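Local atomic coordinates of alpha-glucosidase (Bacteroides thetaiotaomicron, PDB entry 5XFM), a protein that hydrolyses beta-L-arabinopyranosides and alpha-galactosides, acting as a bifunctional glycoside hydrolase of family 97. Residues A[16-21]-A[25-30]; A[262-267]-A[275-280]; A[363-366]-A[370-373]. The protein carries 1 engineered substitution. All blocks are in the same frame, centred on the assembly; numbering follows the deposited sequence.

Contact 1 (A[16-21]-A[25-30])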
ATOM      1  N   ASP A  16     -20.611 -16.891  22.365  1.00 24.81           N
ATOM      2  CA  ASP A  16     -22.015 -16.641  22.089  1.00 26.15           C
ATOM      3  C   ASP A  16     -22.423 -17.187  20.724  1.00 27.39           C
ATOM      4  O   ASP A  16     -23.522 -17.718  20.562  1.00 23.82           O
ATOM      5  CB  ASP A  16     -22.312 -15.143  22.180  1.00 24.41           C
ATOM      6  CG  ASP A  16     -22.089 -14.599  23.574  1.00 29.97           C
ATOM      7  OD1 ASP A  16     -22.521 -15.261  24.539  1.00 33.77           O
ATOM      8  OD2 ASP A  16     -21.486 -13.516  23.708  1.00 32.06           O
ATOM      9  N   VAL A  17     -21.522 -17.054  19.754  1.00 24.84           N
ATOM     10  CA  VAL A  17     -21.783 -17.477  18.384  1.00 25.32           C
ATOM     11  C   VAL A  17     -20.462 -17.621  17.627  1.00 25.79           C
ATOM     12  O   VAL A  17     -19.474 -16.974  17.970  1.00 28.87           O
ATOM     13  CB  VAL A  17     -22.702 -16.462  17.662  1.00 28.96           C
ATOM     14  CG1 VAL A  17     -22.006 -15.114  17.553  1.00 24.17           C
ATOM     15  CG2 VAL A  17     -23.129 -16.970  16.286  1.00 25.98           C
ATOM     16  N   VAL A  18     -20.451 -18.461  16.597  1.00 25.40           N
ATOM     17  CA  VAL A  18     -19.256 -18.708  15.798  1.00 22.35           C
ATOM     18  C   VAL A  18     -19.558 -18.535  14.305  1.00 25.20           C
ATOM     19  O   VAL A  18     -20.595 -18.988  13.818  1.00 27.39           O
ATOM     20  CB  VAL A  18     -18.699 -20.128  16.056  1.00 22.99           C
ATOM     21  CG1 VAL A  18     -17.660 -20.507  15.010  1.00 25.17           C
ATOM     22  CG2 VAL A  18     -18.103 -20.216  17.450  1.00 21.63           C
ATOM     23  N   VAL A  19     -18.652 -17.882  13.580  1.00 21.33           N
ATOM     24  CA  VAL A  19     -18.780 -17.762  12.132  1.00 22.31           C
ATOM     25  C   VAL A  19     -17.515 -18.285  11.454  1.00 21.09           C
ATOM     26  O   VAL A  19     -16.410 -18.049  11.928  1.00 21.31           O
ATOM     27  CB  VAL A  19     -19.053 -16.299  11.704  1.00 21.11           C
ATOM     28  CG1 VAL A  19     -17.968 -15.367  12.215  1.00 19.13           C
ATOM     29  CG2 VAL A  19     -19.189 -16.193  10.191  1.00 23.81           C
ATOM     30  N   LYS A  20     -17.690 -19.019  10.359  1.00 23.60           N
ATOM     31  CA  LYS A  20     -16.576 -19.658   9.662  1.00 24.58           C
ATOM     32  C   LYS A  20     -16.426 -19.172   8.222  1.00 21.71           C
ATOM     33  O   LYS A  20     -17.378 -18.697   7.613  1.00 23.45           O
ATOM     34  CB  LYS A  20     -16.760 -21.177   9.661  1.00 24.21           C
ATOM     35  CG  LYS A  20     -17.069 -21.773  11.027  1.00 27.63           C
ATOM     36  CD  LYS A  20     -17.374 -23.260  10.924  1.00 29.25           C
ATOM     37  CE  LYS A  20     -17.660 -23.866  12.288  1.00 35.47           C
ATOM     38  NZ  LYS A  20     -17.820 -25.341  12.199  1.00 40.87           N
ATOM     39  N   GLY A  21     -15.214 -19.267   7.692  1.00 28.06           N
ATOM     40  CA  GLY A  21     -14.989 -19.069   6.272  1.00 28.10           C
ATOM     41  C   GLY A  21     -15.618 -20.211   5.502  1.00 23.79           C
ATOM     42  O   GLY A  21     -15.969 -21.225   6.095  1.00 26.37           O
ATOM     43  N   LYS A  25     -11.851 -23.472   7.492  1.00 27.11           N
ATOM     44  CA  LYS A  25     -10.537 -23.484   8.149  1.00 28.46           C
ATOM     45  C   LYS A  25     -10.395 -22.300   9.091  1.00 24.15           C
ATOM     46  O   LYS A  25      -9.860 -22.423  10.191  1.00 23.43           O
ATOM     47  CB  LYS A  25      -9.402 -23.459   7.121  1.00 21.09           C
ATOM     48  CG  LYS A  25      -9.315 -24.699   6.256  1.00 29.67           C
ATOM     49  CD  LYS A  25      -8.047 -24.708   5.415  1.00 29.13           C
ATOM     50  CE  LYS A  25      -8.242 -25.538   4.155  1.00 33.82           C
ATOM     51  NZ  LYS A  25      -7.010 -25.624   3.325  1.00 41.34           N
ATOM     52  N   LEU A  26     -10.874 -21.150   8.643  1.00 26.46           N
ATOM     53  CA  LEU A  26     -10.826 -19.942   9.440  1.00 24.85           C
ATOM     54  C   LEU A  26     -12.101 -19.862  10.273  1.00 23.85           C
ATOM     55  O   LEU A  26     -13.207 -19.949   9.735  1.00 26.64           O
ATOM     56  CB  LEU A  26     -10.663 -18.720   8.532  1.00 23.94           C
ATOM     57  CG  LEU A  26     -10.136 -17.379   9.057  1.00 31.43           C
ATOM     58  CD1 LEU A  26     -10.203 -16.347   7.939  1.00 23.95           C
ATOM     59  CD2 LEU A  26     -10.853 -16.874  10.300  1.00 30.89           C
ATOM     60  N   GLN A  27     -11.952 -19.722  11.586  1.00 21.16           N
ATOM     61  CA  GLN A  27     -13.111 -19.603  12.465  1.00 24.99           C
ATOM     62  C   GLN A  27     -12.983 -18.407  13.404  1.00 21.15           C
ATOM     63  O   GLN A  27     -11.920 -18.148  13.960  1.00 20.11           O
ATOM     64  CB  GLN A  27     -13.323 -20.897  13.261  1.00 23.27           C
ATOM     65  CG  GLN A  27     -13.586 -22.108  12.370  1.00 23.01           C
ATOM     66  CD  GLN A  27     -13.961 -23.356  13.146  1.00 30.91           C
ATOM     67  OE1 GLN A  27     -14.336 -23.287  14.318  1.00 29.69           O
ATOM     68  NE2 GLN A  27     -13.885 -24.508  12.484  1.00 25.46           N
ATOM     69  N   LEU A  28     -14.075 -17.665  13.548  1.00 22.15           N
ATOM     70  CA  LEU A  28     -14.121 -16.504  14.426  1.00 20.40           C
ATOM     71  C   LEU A  28     -15.221 -16.704  15.463  1.00 19.06           C
ATOM     72  O   LEU A  28     -16.357 -17.021  15.113  1.00 21.14           O
ATOM     73  CB  LEU A  28     -14.367 -15.224  13.613  1.00 18.32           C
ATOM     74  CG  LEU A  28     -14.413 -13.899  14.381  1.00 20.39           C
ATOM     75  CD1 LEU A  28     -13.782 -12.806  13.554  1.00 24.13           C
ATOM     76  CD2 LEU A  28     -15.827 -13.498  14.771  1.00 21.90           C
ATOM     77  N   ALA A  29     -14.891 -16.502  16.733  1.00 20.31           N
ATOM     78  CA  ALA A  29     -15.864 -16.698  17.801  1.00 23.13           C
ATOM     79  C   ALA A  29     -16.131 -15.399  18.546  1.00 23.04           C
ATOM     80  O   ALA A  29     -15.220 -14.604  18.766  1.00 20.91           O
ATOM     81  CB  ALA A  29     -15.385 -17.768  18.757  1.00 23.29           C
ATOM     82  N   VAL A  30     -17.379 -15.200  18.954  1.00 22.82           N
ATOM     83  CA  VAL A  30     -17.765 -13.958  19.608  1.00 21.82           C
ATOM     84  C   VAL A  30     -18.181 -14.169  21.059  1.00 20.45           C
ATOM     85  O   VAL A  30     -18.966 -15.064  21.373  1.00 25.77           O
ATOM     86  CB  VAL A  30     -18.920 -13.264  18.836  1.00 22.90           C
ATOM     87  CG1 VAL A  30     -19.289 -11.944  19.484  1.00 17.56           C
ATOM     88  CG2 VAL A  30     -18.526 -13.037  17.389  1.00 25.99           C
TER

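Contact 2 (A[262-267]-A[275-280])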
ATOM      1  N   THR A 262      -9.320  -5.293   9.271  1.00 14.62           N
ATOM      2  CA  THR A 262      -9.054  -6.489   8.478  1.00 14.86           C
ATOM      3  C   THR A 262      -7.983  -7.397   9.077  1.00 19.45           C
ATOM      4  O   THR A 262      -6.931  -6.943   9.538  1.00 16.76           O
ATOM      5  CB  THR A 262      -8.634  -6.123   7.041  1.00 14.20           C
ATOM      6  OG1 THR A 262      -7.328  -5.534   7.054  1.00 18.17           O
ATOM      7  CG2 THR A 262      -9.633  -5.134   6.424  1.00 14.13           C
ATOM      8  N   ILE A 263      -8.265  -8.696   9.042  1.00 23.91           N
ATOM      9  CA  ILE A 263      -7.356  -9.718   9.530  1.00 23.91           C
ATOM     10  C   ILE A 263      -7.128 -10.787   8.463  1.00 23.36           C
ATOM     11  O   ILE A 263      -8.021 -11.575   8.166  1.00 27.87           O
ATOM     12  CB  ILE A 263      -7.901 -10.401  10.792  1.00 23.07           C
ATOM     13  CG1 ILE A 263      -8.392  -9.363  11.803  1.00 24.27           C
ATOM     14  CG2 ILE A 263      -6.850 -11.320  11.402  1.00 27.06           C
ATOM     15  CD1 ILE A 263      -9.138  -9.972  12.981  1.00 22.08           C
ATOM     16  N   THR A 264      -5.942 -10.798   7.867  1.00 21.06           N
ATOM     17  CA  THR A 264      -5.609 -11.809   6.875  1.00 16.50           C
ATOM     18  C   THR A 264      -4.818 -12.909   7.565  1.00 18.46           C
ATOM     19  O   THR A 264      -3.726 -12.674   8.060  1.00 17.19           O
ATOM     20  CB  THR A 264      -4.789 -11.215   5.718  1.00 20.74           C
ATOM     21  OG1 THR A 264      -5.543 -10.175   5.088  1.00 17.02           O
ATOM     22  CG2 THR A 264      -4.434 -12.284   4.693  1.00 17.37           C
ATOM     23  N   VAL A 265      -5.365 -14.110   7.620  1.00 25.00           N
ATOM     24  CA  VAL A 265      -4.762 -15.148   8.452  1.00 24.22           C
ATOM     25  C   VAL A 265      -4.560 -16.422   7.637  1.00 25.13           C
ATOM     26  O   VAL A 265      -5.381 -16.755   6.786  1.00 22.24           O
ATOM     27  CB  VAL A 265      -5.616 -15.403   9.715  1.00 23.58           C
ATOM     28  CG1 VAL A 265      -7.087 -15.352   9.378  1.00 21.88           C
ATOM     29  CG2 VAL A 265      -5.241 -16.727  10.396  1.00 23.77           C
ATOM     30  N   GLY A 266      -3.455 -17.122   7.878  1.00 26.02           N
ATOM     31  CA  GLY A 266      -3.247 -18.404   7.226  1.00 21.22           C
ATOM     32  C   GLY A 266      -2.180 -19.233   7.905  1.00 24.50           C
ATOM     33  O   GLY A 266      -1.535 -18.766   8.832  1.00 23.91           O
ATOM     34  N   ASP A 267      -2.010 -20.474   7.467  1.00 23.22           N
ATOM     35  CA  ASP A 267      -0.916 -21.286   7.973  1.00 30.37           C
ATOM     36  C   ASP A 267       0.320 -21.084   7.107  1.00 31.43           C
ATOM     37  O   ASP A 267       1.395 -21.584   7.423  1.00 36.15           O
ATOM     38  CB  ASP A 267      -1.300 -22.770   8.005  1.00 33.35           C
ATOM     39  CG  ASP A 267      -1.806 -23.272   6.663  1.00 40.99           C
ATOM     40  OD1 ASP A 267      -2.022 -22.439   5.750  1.00 40.98           O
ATOM     41  OD2 ASP A 267      -1.949 -24.504   6.507  1.00 44.43           O
ATOM     42  N   THR A 275      -4.001 -11.724  -0.710  1.00 18.42           N
ATOM     43  CA  THR A 275      -5.247 -11.197  -0.152  1.00 18.60           C
ATOM     44  C   THR A 275      -5.827 -10.040  -0.970  1.00 23.36           C
ATOM     45  O   THR A 275      -5.091  -9.204  -1.512  1.00 14.42           O
ATOM     46  CB  THR A 275      -5.060 -10.716   1.305  1.00 22.10           C
ATOM     47  OG1 THR A 275      -6.331 -10.339   1.851  1.00 19.96           O
ATOM     48  CG2 THR A 275      -4.108  -9.522   1.379  1.00 19.86           C
ATOM     49  N   THR A 276      -7.155 -10.009  -1.062  1.00 19.48           N
ATOM     50  CA  THR A 276      -7.855  -8.909  -1.712  1.00 21.70           C
ATOM     51  C   THR A 276      -8.833  -8.215  -0.769  1.00 21.49           C
ATOM     52  O   THR A 276      -9.652  -7.407  -1.200  1.00 21.29           O
ATOM     53  CB  THR A 276      -8.607  -9.379  -2.974  1.00 16.43           C
ATOM     54  OG1 THR A 276      -9.474 -10.471  -2.645  1.00 25.09           O
ATOM     55  CG2 THR A 276      -7.622  -9.833  -4.041  1.00 19.83           C
ATOM     56  N   VAL A 277      -8.718  -8.492   0.527  1.00 20.33           N
ATOM     57  CA  VAL A 277      -9.666  -7.925   1.480  1.00 20.40           C
ATOM     58  C   VAL A 277      -9.713  -6.373   1.521  1.00 18.02           C
ATOM     59  O   VAL A 277     -10.766  -5.824   1.835  1.00 18.63           O
ATOM     60  CB  VAL A 277      -9.429  -8.496   2.914  1.00 21.60           C
ATOM     61  CG1 VAL A 277      -8.193  -7.905   3.576  1.00 22.29           C
ATOM     62  CG2 VAL A 277     -10.668  -8.293   3.792  1.00 16.99           C
ATOM     63  N   PRO A 278      -8.618  -5.654   1.165  1.00 22.25           N
ATOM     64  CA  PRO A 278      -8.856  -4.200   1.116  1.00 17.64           C
ATOM     65  C   PRO A 278      -9.925  -3.785   0.104  1.00 19.87           C
ATOM     66  O   PRO A 278     -10.532  -2.723   0.253  1.00 18.27           O
ATOM     67  CB  PRO A 278      -7.492  -3.629   0.700  1.00 17.82           C
ATOM     68  CG  PRO A 278      -6.510  -4.657   1.087  1.00 17.42           C
ATOM     69  CD  PRO A 278      -7.191  -5.971   0.943  1.00 21.75           C
ATOM     70  N   TRP A 279     -10.139  -4.613  -0.915  1.00 16.24           N
ATOM     71  CA  TRP A 279     -11.088  -4.303  -1.973  1.00 20.13           C
ATOM     72  C   TRP A 279     -12.377  -5.156  -1.889  1.00 19.90           C
ATOM     73  O   TRP A 279     -13.383  -4.830  -2.514  1.00 17.24           O
ATOM     74  CB  TRP A 279     -10.391  -4.461  -3.327  1.00 20.06           C
ATOM     75  CG  TRP A 279      -9.111  -3.671  -3.354  1.00 24.00           C
ATOM     76  CD1 TRP A 279      -8.986  -2.328  -3.549  1.00 18.06           C
ATOM     77  CD2 TRP A 279      -7.784  -4.168  -3.128  1.00 23.79           C
ATOM     78  NE1 TRP A 279      -7.664  -1.958  -3.476  1.00 23.79           N
ATOM     79  CE2 TRP A 279      -6.907  -3.070  -3.218  1.00 22.42           C
ATOM     80  CE3 TRP A 279      -7.254  -5.436  -2.867  1.00 27.82           C
ATOM     81  CZ2 TRP A 279      -5.527  -3.200  -3.063  1.00 25.28           C
ATOM     82  CZ3 TRP A 279      -5.877  -5.563  -2.705  1.00 23.71           C
ATOM     83  CH2 TRP A 279      -5.034  -4.452  -2.805  1.00 22.25           C
ATOM     84  N   ASP A 280     -12.350  -6.233  -1.107  1.00 16.68           N
ATOM     85  CA  ASP A 280     -13.515  -7.123  -0.991  1.00 18.86           C
ATOM     86  C   ASP A 280     -14.749  -6.447  -0.399  1.00 18.95           C
ATOM     87  O   ASP A 280     -15.877  -6.755  -0.771  1.00 25.16           O
ATOM     88  CB  ASP A 280     -13.187  -8.344  -0.133  1.00 17.02           C
ATOM     89  CG  ASP A 280     -12.352  -9.370  -0.865  1.00 21.02           C
ATOM     90  OD1 ASP A 280     -12.232  -9.280  -2.112  1.00 20.08           O
ATOM     91  OD2 ASP A 280     -11.834 -10.283  -0.184  1.00 16.59           O
TER

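Contact 3 (A[363-366]-A[370-373])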
ATOM      1  N   SER A 363       2.271  20.445  -4.158  1.00 22.18           N
ATOM      2  CA  SER A 363       2.152  20.230  -2.723  1.00 17.12           C
ATOM      3  C   SER A 363       0.680  20.316  -2.348  1.00 21.06           C
ATOM      4  O   SER A 363      -0.039  21.201  -2.821  1.00 22.50           O
ATOM      5  CB  SER A 363       2.967  21.242  -1.914  1.00 21.04           C
ATOM      6  OG  SER A 363       2.951  20.907  -0.527  1.00 15.54           O
ATOM      7  N   SER A 364       0.227  19.386  -1.517  1.00 14.28           N
ATOM      8  CA  SER A 364      -1.109  19.485  -0.949  1.00 16.01           C
ATOM      9  C   SER A 364      -1.133  20.652   0.013  1.00 14.20           C
ATOM     10  O   SER A 364      -2.189  21.193   0.335  1.00 11.87           O
ATOM     11  CB  SER A 364      -1.487  18.206  -0.211  1.00 13.84           C
ATOM     12  OG  SER A 364      -0.820  18.152   1.034  1.00 14.67           O
ATOM     13  N   SER A 365       0.058  21.032   0.458  1.00 15.93           N
ATOM     14  CA  SER A 365       0.220  21.882   1.629  1.00 16.13           C
ATOM     15  C   SER A 365      -0.130  23.341   1.402  1.00 23.34           C
ATOM     16  O   SER A 365       0.330  23.995   0.459  1.00 16.38           O
ATOM     17  CB  SER A 365       1.645  21.761   2.174  1.00 15.21           C
ATOM     18  OG  SER A 365       2.592  22.315   1.282  1.00 24.41           O
ATOM     19  N   GLY A 366      -0.999  23.809   2.286  1.00 26.11           N
ATOM     20  CA  GLY A 366      -1.297  25.204   2.453  1.00 16.25           C
ATOM     21  C   GLY A 366      -0.921  25.666   3.846  1.00 20.83           C
ATOM     22  O   GLY A 366      -0.124  26.588   3.989  1.00 23.33           O
ATOM     23  N   ASP A 370       5.972  23.609   6.831  1.00 19.04           N
ATOM     24  CA  ASP A 370       6.922  24.628   6.366  1.00 20.67           C
ATOM     25  C   ASP A 370       7.475  24.365   4.969  1.00 21.49           C
ATOM     26  O   ASP A 370       8.587  24.771   4.654  1.00 25.91           O
ATOM     27  CB  ASP A 370       8.097  24.757   7.337  1.00 18.62           C
ATOM     28  CG  ASP A 370       7.693  25.329   8.678  1.00 23.29           C
ATOM     29  OD1 ASP A 370       6.801  26.205   8.721  1.00 21.59           O
ATOM     30  OD2 ASP A 370       8.283  24.906   9.691  1.00 21.86           O
ATOM     31  N   ILE A 371       6.705  23.673   4.140  1.00 22.57           N
ATOM     32  CA  ILE A 371       7.119  23.385   2.774  1.00 22.42           C
ATOM     33  C   ILE A 371       7.152  24.655   1.909  1.00 26.34           C
ATOM     34  O   ILE A 371       6.193  25.432   1.895  1.00 23.48           O
ATOM     35  CB  ILE A 371       6.182  22.337   2.139  1.00 22.65           C
ATOM     36  CG1 ILE A 371       6.429  20.973   2.789  1.00 22.35           C
ATOM     37  CG2 ILE A 371       6.379  22.262   0.635  1.00 24.51           C
ATOM     38  CD1 ILE A 371       7.838  20.436   2.567  1.00 13.02           C
ATOM     39  N   GLU A 372       8.262  24.866   1.202  1.00 24.34           N
ATOM     40  CA  GLU A 372       8.383  25.980   0.259  1.00 25.09           C
ATOM     41  C   GLU A 372       8.331  25.503  -1.175  1.00 27.10           C
ATOM     42  O   GLU A 372       7.871  26.215  -2.064  1.00 24.62           O
ATOM     43  CB  GLU A 372       9.653  26.787   0.490  1.00 28.64           C
ATOM     44  CG  GLU A 372       9.492  27.782   1.642  1.00 40.33           C
ATOM     45  CD  GLU A 372      10.743  28.586   1.948  1.00 41.50           C
ATOM     46  OE1 GLU A 372      10.661  29.834   1.937  1.00 40.63           O
ATOM     47  OE2 GLU A 372      11.797  27.977   2.226  1.00 41.54           O
ATOM     48  N   GLN A 373       8.842  24.301  -1.406  1.00 25.22           N
ATOM     49  CA  GLN A 373       8.809  23.716  -2.747  1.00 25.02           C
ATOM     50  C   GLN A 373       7.410  23.727  -3.438  1.00 26.66           C
ATOM     51  O   GLN A 373       6.398  23.261  -2.912  1.00 22.58           O
ATOM     52  CB  GLN A 373       9.430  22.314  -2.701  1.00 26.04           C
ATOM     53  CG  GLN A 373       9.824  21.754  -1.351  1.00 32.82           C
ATOM     54  CD  GLN A 373      10.136  20.286  -1.527  1.00 31.84           C
ATOM     55  OE1 GLN A 373      10.794  19.854  -2.499  1.00 46.95           O
ATOM     56  NE2 GLN A 373       9.794  19.527  -0.517  1.00 53.20           N
TER
HETATM   57  O   HOH W   1       3.408  24.991   2.439  1.00 20.99           O

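Contact 1 (A[16-21]-A[25-30])
V19 and L28 form the closely knit middle of this strand pair: each backbone N gives a straight hydrogen bond to the other's carbonyl, V19 N to L28 O and L28 N to V19 O, both at 2.9 Å. Their side chains rise side by side from the same face. With chi1 of V19 at 57°, CG1 sits between the backbone N and the carbonyl carbon and meets L28 CD2 at 3.8 Å. Two residues back, V17 CG1 packs 3.8 Å from V30 CB, and V30 N bonds to V17 O. These four side chains line the packed face, resting on L99, F115 and V117 of strands 91-104 and 110-117. The two segments are the arms of a beta hairpin, antiparallel at 158°, on the border of one sheet of the N-terminal beta-sandwich, and the face bearing V17, V19, L28 and V30 looks onto the second sheet. Bonds at the ends extend the ladder: G21 N to L26 O near the turn, and D16 N to V30 O at 2.7 Å, where the carboxylate of D16 also takes the backbone N of V32 and Q33. The other face is looser, its V18, K20, Q27 and A29 all partly exposed. There V18 CG2 packs on A29 CB at 3.9 Å, while K20 and Q27 run alongside each other, CG to CG at 3.7 Å, with K20 CE against the Q27 amide, an aliphatic rather than charged contact. Q27 NE2 bonds to E24 O, and K20 NZ keeps a long, weak ion pair with E24.

Contact 2 (A[262-267]-A[275-280])
T262 and T264 on the strand face V277 and T275 across backbones too far apart for a bridge, with 7.2 Å from T262 CA to V277 CA and 7.1 Å from T264 CA to T275 CA. Contact is therefore made by side chains alone. V277 inserts CG1 between the two strand threonines, 3.9 Å from T262 CB and 3.8 Å from T264 OG1. The threonines T264 and T275 meet at a slant, T264 CG2 lying 3.8 Å from T275 CB, and their hydroxyls both bond to the carboxylate oxygen OD2 of D121. With OG1 anti to the backbone N (chi1 -174°), T275 also receives V277 N at 3.3 Å, almost straight at 173°. A valine in place of T275 would probably leave both V277 N and the D121 carboxylate short of a partner and set the turn less firmly against the strand. W279 NE1 reaches E442 in the barrel region of the sequence, and T275 touches T483 there. The V277 N to T275 OG1 bond defines an ST turn, leading here into a single short helical turn near 277-280 beside the sandwich sheet containing strand 256-266.

Contact 3 (A[363-366]-A[370-373])
I371 meets S363 and S365 through its branched carbon and the methyl on it, and these three residues account for most of the surface buried here. The first torsion of I371 (chi1 -71°) sets CG2 anti to the backbone N and close to both serine hydroxyls, whereas the CG1 arm leads away from them. S365 OG lies 3.7 Å from I371 CB and 3.8 Å from I371 CG2. S363 OG approaches the same methyl, 3.9 Å from I371 CG2, placed there by a first torsion (chi1 -173°) that sets it anti to the backbone N. The two serine oxygens are modelled so close together that the length of the hydrogen bond between them is doubtful. A water links the segments, 3.0 Å from S365 OG and 2.9 Å from I371 O. The segments run from the end of strand 357-363 of the catalytic TIM barrel into the loop that follows, at the end of the parallel sheet where active sites of this fold lie. Backbone bonds of S363 to P375 and of S365 to N377 tie the first segment to residues just beyond the second. Q373 lies near the calcium ion, at about 8 Å from its side chain, but is not a ligand. With no direct hydrogen bond between the segments, the chemistry implies a small contact of hydroxyls against an apolar branch, in which the water supplies the polar link.

In the fold
Contacts 1 and 2 both belong to the N-terminal beta-sandwich and touch through L26 CD1 and V265 CG1, 3.6 Å apart, though their centres are 16 Å apart. Contact 1 lies toward the outside, partly buried, and holds two neighbouring strands by a backbone ladder. Contact 2 is buried nearer the centre of the chain and joins a strand of the other sheet to a turn, through threonines bound to a shared carboxylate. Contact 3 is buried too, but within a barrel loop on the other side of the chain's centre, its centre about 48 Å from that of contact 1; there a water, not a ladder or a carboxylate, provides the polar bridge.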